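Local structure of porin (Rhodobacter capsulatus, 2POR) at residues A125-G137 and D146-F158; L271-D283 and S289-F301. The protein forms channels in the outer membrane that let small hydrophilic solutes, up to about 0.6 kDa, diffuse passively. All blocks are in the same frame, centred on the assembly; numbering follows the deposited sequence.

Contact 1: residues A125-G137 and D146-F158. With CA (calcium ion), chain D.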
loop_
_atom_site.group_PDB
_atom_site.type_symbol
_atom_site.label_atom_id
_atom_site.label_comp_id
_atom_site.label_asym_id
_atom_site.label_seq_id
_atom_site.Cartn_x
_atom_site.Cartn_y
_atom_site.Cartn_z
ATOM N N ALA A 125 -27.203 0.710 -26.099
ATOM C CA ALA A 125 -28.496 0.140 -26.391
ATOM C C ALA A 125 -28.277 -0.481 -27.756
ATOM O O ALA A 125 -28.020 0.229 -28.736
ATOM C CB ALA A 125 -29.509 1.239 -26.475
ATOM N N GLY A 126 -28.270 -1.799 -27.873
ATOM C CA GLY A 126 -28.113 -2.418 -29.166
ATOM C C GLY A 126 -26.756 -2.183 -29.795
ATOM O O GLY A 126 -25.696 -2.569 -29.297
ATOM N N ALA A 127 -26.825 -1.545 -30.946
ATOM C CA ALA A 127 -25.651 -1.290 -31.761
ATOM C C ALA A 127 -24.909 0.018 -31.444
ATOM O O ALA A 127 -23.832 0.334 -31.962
ATOM C CB ALA A 127 -26.116 -1.272 -33.202
ATOM N N PHE A 128 -25.476 0.797 -30.570
ATOM C CA PHE A 128 -24.993 2.109 -30.388
ATOM C C PHE A 128 -24.474 2.294 -28.982
ATOM O O PHE A 128 -25.039 1.769 -28.017
ATOM C CB PHE A 128 -26.189 2.887 -30.765
ATOM C CG PHE A 128 -26.148 4.335 -30.350
ATOM C CD1 PHE A 128 -25.534 5.254 -31.185
ATOM C CD2 PHE A 128 -26.744 4.716 -29.144
ATOM C CE1 PHE A 128 -25.522 6.581 -30.796
ATOM C CE2 PHE A 128 -26.727 6.044 -28.762
ATOM C CZ PHE A 128 -26.115 6.969 -29.598
ATOM N N SER A 129 -23.430 3.109 -28.884
ATOM C CA SER A 129 -22.854 3.461 -27.593
ATOM C C SER A 129 -22.545 4.948 -27.490
ATOM O O SER A 129 -22.152 5.552 -28.491
ATOM C CB SER A 129 -21.568 2.709 -27.371
ATOM O OG SER A 129 -21.701 1.298 -27.382
ATOM N N VAL A 130 -22.795 5.561 -26.345
ATOM C CA VAL A 130 -22.405 6.934 -26.094
ATOM C C VAL A 130 -21.663 7.049 -24.772
ATOM O O VAL A 130 -21.916 6.275 -23.838
ATOM C CB VAL A 130 -23.567 7.876 -26.005
ATOM C CG1 VAL A 130 -23.992 8.075 -27.407
ATOM C CG2 VAL A 130 -24.653 7.389 -25.082
ATOM N N ALA A 131 -20.727 7.994 -24.659
ATOM C CA ALA A 131 -19.985 8.219 -23.410
ATOM C C ALA A 131 -19.831 9.732 -23.184
ATOM O O ALA A 131 -19.872 10.524 -24.153
ATOM C CB ALA A 131 -18.613 7.532 -23.517
ATOM N N ALA A 132 -19.767 10.194 -21.946
ATOM C CA ALA A 132 -19.584 11.611 -21.664
ATOM C C ALA A 132 -18.742 11.694 -20.402
ATOM O O ALA A 132 -18.927 10.893 -19.487
ATOM C CB ALA A 132 -20.935 12.287 -21.426
ATOM N N SER A 133 -17.775 12.592 -20.299
ATOM C CA SER A 133 -16.913 12.653 -19.126
ATOM C C SER A 133 -16.597 14.106 -18.739
ATOM O O SER A 133 -16.734 14.997 -19.589
ATOM C CB SER A 133 -15.646 11.916 -19.445
ATOM O OG SER A 133 -15.136 12.277 -20.729
ATOM N N MET A 134 -16.220 14.417 -17.510
ATOM C CA MET A 134 -15.827 15.772 -17.146
ATOM C C MET A 134 -15.089 15.764 -15.824
ATOM O O MET A 134 -15.224 14.785 -15.069
ATOM C CB MET A 134 -17.061 16.645 -17.028
ATOM C CG MET A 134 -17.937 16.267 -15.839
ATOM S SD MET A 134 -19.394 17.312 -15.647
ATOM C CE MET A 134 -18.652 18.866 -15.238
ATOM N N SER A 135 -14.277 16.782 -15.535
ATOM C CA SER A 135 -13.659 16.909 -14.233
ATOM C C SER A 135 -14.463 18.008 -13.582
ATOM O O SER A 135 -15.310 18.624 -14.237
ATOM C CB SER A 135 -12.173 17.286 -14.363
ATOM O OG SER A 135 -11.973 18.486 -15.110
ATOM N N ASP A 136 -14.274 18.317 -12.314
ATOM C CA ASP A 136 -15.134 19.275 -11.688
ATOM C C ASP A 136 -14.619 20.732 -11.723
ATOM O O ASP A 136 -15.324 21.582 -11.168
ATOM C CB ASP A 136 -15.364 18.840 -10.243
ATOM C CG ASP A 136 -14.174 18.776 -9.305
ATOM O OD1 ASP A 136 -13.122 19.397 -9.469
ATOM O OD2 ASP A 136 -14.241 18.074 -8.303
ATOM N N GLY A 137 -13.424 21.076 -12.252
ATOM C CA GLY A 137 -12.960 22.471 -12.338
ATOM C C GLY A 137 -12.310 23.038 -11.086
ATOM O O GLY A 137 -11.918 24.202 -11.114
ATOM N N ASP A 146 -9.312 25.220 -11.430
ATOM C CA ASP A 146 -8.405 24.312 -12.107
ATOM C C ASP A 146 -8.804 24.385 -13.556
ATOM O O ASP A 146 -9.812 24.991 -13.925
ATOM C CB ASP A 146 -8.584 22.853 -11.534
ATOM C CG ASP A 146 -7.427 21.881 -11.759
ATOM O OD1 ASP A 146 -6.485 22.214 -12.472
ATOM O OD2 ASP A 146 -7.425 20.778 -11.220
ATOM N N ALA A 147 -7.969 23.833 -14.445
ATOM C CA ALA A 147 -8.385 23.589 -15.829
ATOM C C ALA A 147 -9.568 22.596 -15.744
ATOM O O ALA A 147 -9.638 21.836 -14.762
ATOM C CB ALA A 147 -7.277 22.915 -16.620
ATOM N N GLN A 148 -10.499 22.570 -16.668
ATOM C CA GLN A 148 -11.591 21.629 -16.552
ATOM C C GLN A 148 -11.672 20.853 -17.831
ATOM O O GLN A 148 -11.655 21.494 -18.882
ATOM C CB GLN A 148 -12.811 22.390 -16.323
ATOM C CG GLN A 148 -13.955 21.416 -16.209
ATOM C CD GLN A 148 -15.206 22.097 -15.743
ATOM O OE1 GLN A 148 -16.045 21.486 -15.090
ATOM N NE2 GLN A 148 -15.401 23.394 -15.952
ATOM N N GLU A 149 -11.753 19.520 -17.815
ATOM C CA GLU A 149 -11.794 18.768 -19.057
ATOM C C GLU A 149 -13.202 18.235 -19.252
ATOM O O GLU A 149 -13.955 18.168 -18.264
ATOM C CB GLU A 149 -10.841 17.603 -19.036
ATOM C CG GLU A 149 -11.066 16.647 -17.858
ATOM C CD GLU A 149 -10.061 15.532 -17.712
ATOM O OE1 GLU A 149 -9.076 15.488 -18.458
ATOM O OE2 GLU A 149 -10.263 14.702 -16.820
ATOM N N MET A 150 -13.527 17.931 -20.502
ATOM C CA MET A 150 -14.842 17.381 -20.867
ATOM C C MET A 150 -14.720 16.676 -22.182
ATOM O O MET A 150 -13.921 17.077 -23.027
ATOM C CB MET A 150 -15.919 18.397 -21.136
ATOM C CG MET A 150 -16.382 19.177 -19.960
ATOM S SD MET A 150 -16.830 20.826 -20.540
ATOM C CE MET A 150 -17.636 21.308 -19.032
ATOM N N ALA A 151 -15.516 15.641 -22.440
ATOM C CA ALA A 151 -15.486 14.971 -23.729
ATOM C C ALA A 151 -16.832 14.260 -23.903
ATOM O O ALA A 151 -17.586 14.041 -22.921
ATOM C CB ALA A 151 -14.395 13.930 -23.792
ATOM N N VAL A 152 -17.162 14.028 -25.157
ATOM C CA VAL A 152 -18.385 13.322 -25.517
ATOM C C VAL A 152 -17.956 12.422 -26.687
ATOM O O VAL A 152 -17.059 12.775 -27.469
ATOM C CB VAL A 152 -19.570 14.344 -25.920
ATOM C CG1 VAL A 152 -19.942 15.221 -24.732
ATOM C CG2 VAL A 152 -19.156 15.216 -27.093
ATOM N N ALA A 153 -18.488 11.199 -26.822
ATOM C CA ALA A 153 -18.153 10.326 -27.944
ATOM C C ALA A 153 -19.352 9.406 -28.245
ATOM O O ALA A 153 -20.161 9.136 -27.338
ATOM C CB ALA A 153 -16.933 9.477 -27.594
ATOM N N ALA A 154 -19.508 8.944 -29.472
ATOM C CA ALA A 154 -20.586 8.031 -29.834
ATOM C C ALA A 154 -20.022 7.019 -30.775
ATOM O O ALA A 154 -19.067 7.308 -31.491
ATOM C CB ALA A 154 -21.694 8.728 -30.544
ATOM N N ALA A 155 -20.511 5.786 -30.784
ATOM C CA ALA A 155 -20.014 4.780 -31.700
ATOM C C ALA A 155 -21.217 3.948 -32.164
ATOM O O ALA A 155 -22.280 3.902 -31.534
ATOM C CB ALA A 155 -19.027 3.824 -31.019
ATOM N N TYR A 156 -21.022 3.310 -33.292
ATOM C CA TYR A 156 -22.011 2.460 -33.886
ATOM C C TYR A 156 -21.323 1.239 -34.492
ATOM O O TYR A 156 -20.364 1.314 -35.272
ATOM C CB TYR A 156 -22.754 3.303 -34.919
ATOM C CG TYR A 156 -23.838 2.505 -35.640
ATOM C CD1 TYR A 156 -24.969 2.090 -34.947
ATOM C CD2 TYR A 156 -23.652 2.157 -36.981
ATOM C CE1 TYR A 156 -25.907 1.317 -35.604
ATOM C CE2 TYR A 156 -24.592 1.388 -37.641
ATOM C CZ TYR A 156 -25.711 0.972 -36.937
ATOM O OH TYR A 156 -26.655 0.183 -37.574
ATOM N N THR A 157 -21.796 0.066 -34.091
ATOM C CA THR A 157 -21.268 -1.160 -34.634
ATOM C C THR A 157 -22.220 -1.701 -35.706
ATOM O O THR A 157 -23.434 -1.716 -35.509
ATOM C CB THR A 157 -21.100 -2.143 -33.493
ATOM O OG1 THR A 157 -20.375 -1.447 -32.480
ATOM C CG2 THR A 157 -20.348 -3.403 -33.919
ATOM N N PHE A 158 -21.726 -2.094 -36.871
ATOM C CA PHE A 158 -22.482 -2.699 -37.944
ATOM C C PHE A 158 -21.583 -3.780 -38.511
ATOM O O PHE A 158 -20.565 -3.613 -39.195
ATOM C CB PHE A 158 -22.850 -1.665 -39.022
ATOM C CG PHE A 158 -21.739 -0.829 -39.654
ATOM C CD1 PHE A 158 -21.199 0.250 -38.970
ATOM C CD2 PHE A 158 -21.273 -1.149 -40.926
ATOM C CE1 PHE A 158 -20.199 0.996 -39.556
ATOM C CE2 PHE A 158 -20.269 -0.391 -41.506
ATOM C CZ PHE A 158 -19.734 0.679 -40.819
HETATM CA CA CA D . -12.146 18.802 -7.419
HETATM O O HOH W 1 -21.145 0.505 -30.726
HETATM O O HOH W 2 -10.960 20.134 -13.199
HETATM O O HOH W 3 -12.547 16.846 -6.182
#
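Ser129, Ala131 and Ser133 pair with Ala155, Ala153 and Ala151 in antiparallel hydrogen-bonded pairs, each closed by two backbone bonds. The shortest runs from Ala155 N to Ser129 O at 2.8 Å. The strand axes are almost exactly antiparallel, at 178°. Helix 78-83 covers Ala131, Ala151 and Ala153 through Ala78 and Leu82, and Ala78 N bonds Ser133 OG.

The other face carries Phe128, Val130, Ala132 and Met134 with their partners Tyr156, Ala154, Val152 and Met150. Phe128 CB sits at the edge of the Tyr156 ring, near its plane; from the turn, Ala127 CB reaches CE1 of the same ring at 3.5 Å. Farther along, Val130 CG1 meets Ala154 CB at 3.9 Å, and Met134 CB touches Met150 CG.

Beyond that face, the side chain of Gln148 runs alongside Met134, pointing the same way. An alanine in place of Gln148 would probably open a gap beside Met134 and Ser135, whose OG now packs against Gln148 CG.

Polar side chains take over at the end of the strand pair. Ser135 OG lies between its own backbone N and carbonyl carbon (chi1 57°), and from there accepts a hydrogen bond from Glu149 N at 2.9 Å, nearly straight (N-H...O 167°). Water 2 links that hydroxyl to Gly137 N and Ala147 O. Next door, both carboxylate oxygens of Asp136 bind the calcium ion, OD2 at 2.4 Å. Water 3, Asn116, Lys138 O, Gly140 O and Asn20 of the second subunit complete the site, and Phe21 N of that subunit also bonds Asp136 OD2.

The chemistry thus passes from backbone pairing to metal coordination: the serine hydroxyl and its water tie the chains together where regular pairing stops, and the calcium fixes the adjoining loop against a neighbouring subunit.

Contact 2: residues L271-D283 and S289-F301. With C8E ((hydroxyethyloxy)tri(ethyloxy)octane), chain F; C8E ((hydroxyethyloxy)tri(ethyloxy)octane), chain G.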
loop_
_atom_site.group_PDB
_atom_site.type_symbol
_atom_site.label_atom_id
_atom_site.label_comp_id
_atom_site.label_asym_id
_atom_site.label_seq_id
_atom_site.Cartn_x
_atom_site.Cartn_y
_atom_site.Cartn_z
ATOM N N LEU A 271 0.994 -19.995 -23.847
ATOM C CA LEU A 271 1.379 -21.274 -23.269
ATOM C C LEU A 271 0.179 -21.933 -22.573
ATOM O O LEU A 271 0.300 -23.018 -22.025
ATOM C CB LEU A 271 2.457 -21.101 -22.215
ATOM C CG LEU A 271 3.792 -20.461 -22.601
ATOM C CD1 LEU A 271 4.698 -20.344 -21.386
ATOM C CD2 LEU A 271 4.447 -21.292 -23.641
ATOM N N GLY A 272 -0.940 -21.251 -22.476
ATOM C CA GLY A 272 -2.116 -21.701 -21.792
ATOM C C GLY A 272 -2.063 -21.454 -20.297
ATOM O O GLY A 272 -1.007 -21.161 -19.735
ATOM N N GLY A 273 -3.197 -21.512 -19.597
ATOM C CA GLY A 273 -3.199 -21.472 -18.155
ATOM C C GLY A 273 -3.018 -20.051 -17.612
ATOM O O GLY A 273 -3.035 -19.871 -16.403
ATOM N N GLY A 274 -2.926 -19.031 -18.476
ATOM C CA GLY A 274 -2.736 -17.634 -18.076
ATOM C C GLY A 274 -1.299 -17.156 -18.351
ATOM O O GLY A 274 -0.952 -16.074 -17.890
ATOM N N ALA A 275 -0.452 -17.902 -19.060
ATOM C CA ALA A 275 0.923 -17.530 -19.312
ATOM C C ALA A 275 1.179 -17.403 -20.796
ATOM O O ALA A 275 0.596 -18.134 -21.602
ATOM C CB ALA A 275 1.871 -18.578 -18.746
ATOM N N SER A 276 2.009 -16.437 -21.197
ATOM C CA SER A 276 2.392 -16.243 -22.580
ATOM C C SER A 276 3.829 -15.699 -22.650
ATOM O O SER A 276 4.318 -15.100 -21.679
ATOM C CB SER A 276 1.397 -15.281 -23.268
ATOM O OG SER A 276 1.090 -14.106 -22.534
ATOM N N ILE A 277 4.551 -15.991 -23.721
ATOM C CA ILE A 277 5.894 -15.484 -23.959
ATOM C C ILE A 277 5.613 -14.297 -24.862
ATOM O O ILE A 277 4.846 -14.430 -25.832
ATOM C CB ILE A 277 6.728 -16.557 -24.667
ATOM C CG1 ILE A 277 6.940 -17.720 -23.756
ATOM C CG2 ILE A 277 8.101 -16.006 -25.055
ATOM C CD1 ILE A 277 7.532 -18.897 -24.555
ATOM N N VAL A 278 6.136 -13.094 -24.578
ATOM C CA VAL A 278 5.795 -11.866 -25.325
ATOM C C VAL A 278 7.097 -11.103 -25.592
ATOM O O VAL A 278 7.961 -11.016 -24.713
ATOM C CB VAL A 278 4.854 -10.935 -24.509
ATOM C CG1 VAL A 278 4.335 -9.861 -25.418
ATOM C CG2 VAL A 278 3.696 -11.688 -23.908
ATOM N N GLY A 279 7.282 -10.527 -26.762
ATOM C CA GLY A 279 8.482 -9.770 -27.079
ATOM C C GLY A 279 8.107 -8.730 -28.110
ATOM O O GLY A 279 7.055 -8.848 -28.753
ATOM N N GLY A 280 8.893 -7.681 -28.319
ATOM C CA GLY A 280 8.523 -6.650 -29.274
ATOM C C GLY A 280 9.663 -5.661 -29.459
ATOM O O GLY A 280 10.682 -5.729 -28.771
ATOM N N ILE A 281 9.442 -4.774 -30.393
ATOM C CA ILE A 281 10.418 -3.803 -30.817
ATOM C C ILE A 281 9.622 -2.514 -30.953
ATOM O O ILE A 281 8.451 -2.549 -31.356
ATOM C CB ILE A 281 11.010 -4.442 -32.133
ATOM C CG1 ILE A 281 12.449 -4.442 -31.880
ATOM C CG2 ILE A 281 10.712 -3.785 -33.470
ATOM C CD1 ILE A 281 12.845 -5.740 -31.191
ATOM N N ALA A 282 10.161 -1.342 -30.584
ATOM C CA ALA A 282 9.439 -0.090 -30.778
ATOM C C ALA A 282 10.457 1.039 -31.021
ATOM O O ALA A 282 11.608 1.006 -30.547
ATOM C CB ALA A 282 8.611 0.292 -29.553
ATOM N N ASP A 283 10.035 2.049 -31.776
ATOM C CA ASP A 283 10.882 3.190 -32.086
ATOM C C ASP A 283 10.117 4.377 -32.611
ATOM O O ASP A 283 8.883 4.365 -32.744
ATOM C CB ASP A 283 11.900 2.769 -33.114
ATOM C CG ASP A 283 13.196 3.561 -33.074
ATOM O OD1 ASP A 283 13.399 4.489 -32.263
ATOM O OD2 ASP A 283 14.017 3.183 -33.895
ATOM N N SER A 289 16.802 8.825 -30.948
ATOM C CA SER A 289 16.154 7.554 -30.704
ATOM C C SER A 289 16.752 6.271 -31.235
ATOM O O SER A 289 16.841 6.022 -32.447
ATOM C CB SER A 289 14.722 7.680 -31.193
ATOM O OG SER A 289 14.125 8.748 -30.451
ATOM N N ASP A 290 17.199 5.467 -30.259
ATOM C CA ASP A 290 17.625 4.098 -30.560
ATOM C C ASP A 290 16.367 3.273 -30.232
ATOM O O ASP A 290 15.567 3.658 -29.376
ATOM C CB ASP A 290 18.718 3.540 -29.660
ATOM C CG ASP A 290 19.676 4.545 -29.045
ATOM O OD1 ASP A 290 19.372 5.093 -27.966
ATOM O OD2 ASP A 290 20.729 4.731 -29.662
ATOM N N MET A 291 16.210 2.138 -30.902
ATOM C CA MET A 291 15.090 1.229 -30.738
ATOM C C MET A 291 15.123 0.551 -29.373
ATOM O O MET A 291 16.212 0.090 -28.954
ATOM C CB MET A 291 15.199 0.200 -31.811
ATOM C CG MET A 291 14.076 -0.801 -31.937
ATOM S SD MET A 291 14.652 -2.075 -33.084
ATOM C CE MET A 291 15.868 -2.875 -32.069
ATOM N N VAL A 292 13.941 0.535 -28.715
ATOM C CA VAL A 292 13.760 -0.230 -27.475
ATOM C C VAL A 292 13.211 -1.628 -27.853
ATOM O O VAL A 292 12.652 -1.839 -28.944
ATOM C CB VAL A 292 12.779 0.483 -26.475
ATOM C CG1 VAL A 292 13.473 1.747 -26.043
ATOM C CG2 VAL A 292 11.416 0.797 -27.054
ATOM N N ALA A 293 13.399 -2.637 -27.024
ATOM C CA ALA A 293 12.951 -3.990 -27.318
ATOM C C ALA A 293 12.771 -4.731 -26.002
ATOM O O ALA A 293 13.323 -4.299 -24.972
ATOM C CB ALA A 293 13.998 -4.748 -28.127
ATOM N N ASP A 294 12.016 -5.841 -25.943
ATOM C CA ASP A 294 12.007 -6.655 -24.734
ATOM C C ASP A 294 11.642 -8.091 -25.066
ATOM O O ASP A 294 11.188 -8.340 -26.200
ATOM C CB ASP A 294 11.028 -6.078 -23.724
ATOM C CG ASP A 294 9.538 -6.138 -24.025
ATOM O OD1 ASP A 294 9.039 -6.975 -24.769
ATOM O OD2 ASP A 294 8.833 -5.317 -23.464
ATOM N N LEU A 295 11.822 -8.991 -24.113
ATOM C CA LEU A 295 11.466 -10.378 -24.300
ATOM C C LEU A 295 11.234 -10.947 -22.930
ATOM O O LEU A 295 12.129 -10.918 -22.076
ATOM C CB LEU A 295 12.595 -11.129 -24.989
ATOM C CG LEU A 295 12.297 -12.652 -25.207
ATOM C CD1 LEU A 295 11.107 -12.841 -26.147
ATOM C CD2 LEU A 295 13.477 -13.334 -25.835
ATOM N N GLY A 296 10.040 -11.473 -22.654
ATOM C CA GLY A 296 9.805 -12.047 -21.346
ATOM C C GLY A 296 8.515 -12.846 -21.342
ATOM O O GLY A 296 8.020 -13.238 -22.401
ATOM N N VAL A 297 7.965 -13.079 -20.162
ATOM C CA VAL A 297 6.719 -13.840 -19.990
ATOM C C VAL A 297 5.703 -13.013 -19.225
ATOM O O VAL A 297 6.092 -12.234 -18.349
ATOM C CB VAL A 297 6.983 -15.196 -19.238
ATOM C CG1 VAL A 297 7.780 -16.097 -20.157
ATOM C CG2 VAL A 297 7.807 -15.057 -17.989
ATOM N N LYS A 298 4.416 -13.076 -19.534
ATOM C CA LYS A 298 3.380 -12.337 -18.824
ATOM C C LYS A 298 2.461 -13.376 -18.197
ATOM O O LYS A 298 2.241 -14.411 -18.832
ATOM C CB LYS A 298 2.561 -11.490 -19.765
ATOM C CG LYS A 298 3.328 -10.255 -20.195
ATOM C CD LYS A 298 2.560 -9.599 -21.273
ATOM C CE LYS A 298 1.375 -8.984 -20.646
ATOM N NZ LYS A 298 0.605 -8.316 -21.678
ATOM N N PHE A 299 1.943 -13.183 -16.992
ATOM C CA PHE A 299 1.122 -14.155 -16.280
ATOM C C PHE A 299 -0.147 -13.484 -15.830
ATOM O O PHE A 299 -0.140 -12.295 -15.473
ATOM C CB PHE A 299 1.855 -14.643 -15.061
ATOM C CG PHE A 299 3.190 -15.320 -15.292
ATOM C CD1 PHE A 299 3.356 -16.275 -16.280
ATOM C CD2 PHE A 299 4.254 -15.004 -14.480
ATOM C CE1 PHE A 299 4.570 -16.909 -16.453
ATOM C CE2 PHE A 299 5.461 -15.652 -14.664
ATOM C CZ PHE A 299 5.629 -16.603 -15.645
ATOM N N LYS A 300 -1.277 -14.154 -15.842
ATOM C CA LYS A 300 -2.515 -13.610 -15.307
ATOM C C LYS A 300 -2.950 -14.591 -14.225
ATOM O O LYS A 300 -2.703 -15.813 -14.358
ATOM C CB LYS A 300 -3.565 -13.551 -16.365
ATOM C CG LYS A 300 -3.233 -12.580 -17.446
ATOM C CD LYS A 300 -4.507 -12.028 -18.089
ATOM C CE LYS A 300 -5.240 -12.994 -19.022
ATOM N NZ LYS A 300 -6.385 -12.334 -19.642
ATOM N N PHE A 301 -3.559 -14.105 -13.144
ATOM C CA PHE A 301 -3.872 -14.918 -11.988
ATOM C C PHE A 301 -5.281 -14.650 -11.524
ATOM O O PHE A 301 -5.867 -13.632 -11.902
ATOM C CB PHE A 301 -2.979 -14.662 -10.763
ATOM C CG PHE A 301 -1.519 -14.910 -11.065
ATOM C CD1 PHE A 301 -1.019 -16.192 -11.134
ATOM C CD2 PHE A 301 -0.661 -13.836 -11.243
ATOM C CE1 PHE A 301 0.329 -16.429 -11.375
ATOM C CE2 PHE A 301 0.688 -14.082 -11.483
ATOM C CZ PHE A 301 1.193 -15.367 -11.550
ATOM O OXT PHE A 301 -5.803 -15.508 -10.795
HETATM C C1 C8E F . 9.521 -9.151 -32.911
HETATM C C2 C8E F . 9.403 -9.777 -31.507
HETATM C C3 C8E F . 10.714 -10.197 -30.825
HETATM C C4 C8E F . 11.589 -9.087 -30.227
HETATM C C5 C8E F . 12.742 -9.783 -29.514
HETATM C C6 C8E F . 13.838 -8.842 -29.054
HETATM C C7 C8E F . 15.170 -9.593 -28.875
HETATM C C8 C8E F . 15.391 -10.246 -27.502
HETATM O O9 C8E F . 16.333 -11.341 -27.360
HETATM C C10 C8E F . 17.660 -11.056 -26.852
HETATM C C11 C8E F . 18.109 -11.355 -25.409
HETATM O O12 C8E F . 19.532 -11.359 -25.182
HETATM C C13 C8E F . 20.072 -10.212 -24.494
HETATM C C14 C8E F . 21.032 -10.333 -23.285
HETATM O O15 C8E F . 20.601 -10.668 -21.947
HETATM C C16 C8E F . 20.979 -9.671 -20.982
HETATM C C17 C8E F . 20.941 -10.001 -19.498
HETATM O O18 C8E F . 21.323 -9.008 -18.550
HETATM C C19 C8E F . 22.365 -9.517 -17.715
HETATM C C20 C8E F . 23.790 -9.024 -17.946
HETATM O O21 C8E F . 24.775 -9.698 -17.165
HETATM C C1 C8E G . 21.543 -13.844 -17.943
HETATM C C2 C8E G . 20.222 -13.736 -18.739
HETATM C C3 C8E G . 19.061 -14.002 -17.805
HETATM C C4 C8E G . 17.735 -13.941 -18.540
HETATM C C5 C8E G . 16.626 -14.243 -17.541
HETATM C C6 C8E G . 15.264 -14.336 -18.209
HETATM C C7 C8E G . 14.195 -14.532 -17.155
HETATM C C8 C8E G . 12.788 -14.604 -17.728
HETATM O O9 C8E G . 12.353 -15.775 -18.418
HETATM C C10 C8E G . 11.707 -15.506 -19.679
HETATM C C11 C8E G . 12.483 -15.325 -20.999
HETATM O O12 C8E G . 11.762 -15.360 -22.247
HETATM C C13 C8E G . 11.887 -16.615 -22.957
HETATM C C14 C8E G . 10.906 -17.800 -22.801
HETATM O O15 C8E G . 10.748 -18.469 -21.529
HETATM C C16 C8E G . 9.652 -19.407 -21.480
HETATM C C17 C8E G . 9.814 -20.887 -21.074
HETATM O O18 C8E G . 10.407 -21.862 -21.936
HETATM C C19 C8E G . 9.433 -22.452 -22.804
HETATM C C20 C8E G . 9.014 -23.917 -22.618
HETATM O O21 C8E G . 7.970 -24.324 -23.507
HETATM O O HOH W 4 -3.708 -18.531 -13.708
#
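Met291 lays its sulfur slantwise against Ile281, SD 3.5 Å from CG1. One bond farther along the same branch, CD1 is pressed to within 3.4 Å of Ala293 CB, tighter than usual for two carbons, and chi1 of Ile281 is strained at -127°. On the same face as Ile281 and Ala293, Ile277 CG1 meets Val297 CG1 at 4.0 Å. Two detergent molecules cover this outer face of the barrel: one lies at Ile281 CD1 and Leu295 CD2, the other at Ile277 CD1 and Val297 CG1. Where strand 275-284 begins and 292-300 finishes, Ala275 CB comes to the edge of the Phe299 ring, in its plane, 3.7 Å from CD1; the ring also stacks on Phe41 of the third subunit.

Opposite this apolar face, Val278 CG2 packs on the aliphatic part of Lys298, 3.5 Å from CD. Asp294 turns its carboxylate to Thr92 and to Tyr91 N.

Paired backbone bonds join the strands from Ser276 to Ala282; Gly296 N reaches Val278 O at 3.0 Å, nearly along the C=O axis. Beyond them, Lys300 N bonds Gly274 O at 2.8 Å.

Where strand 258-272 turns into 275-284, Leu271 and Gly272 form a classic beta bulge opposite Ala275. Strands 275-284 and 292-300 form an antiparallel beta hairpin, and a backbone bond between Ala293 and Tyr14 helps close the 16-stranded porin barrel.

Both segments of contact 1 precede those of contact 2 in the chain. Both contacts belong to the same closed antiparallel barrel, yet they lie on opposite sides of the chain's centre, their centres 32 Å apart and their nearest atoms about 22 Å apart. Contact 1 joins neighbouring strands 128-134 and 148-158 midway through the strand order; contact 2 joins the last two, 275-284 and 292-300, beside the first strand, 2-14. They therefore illustrate how one pairing rule, repeated between successive neighbours, builds opposite walls of a single channel. Each also reaches a different neighbour, the second subunit for contact 1 and the third for contact 2, consistent with a homotrimer.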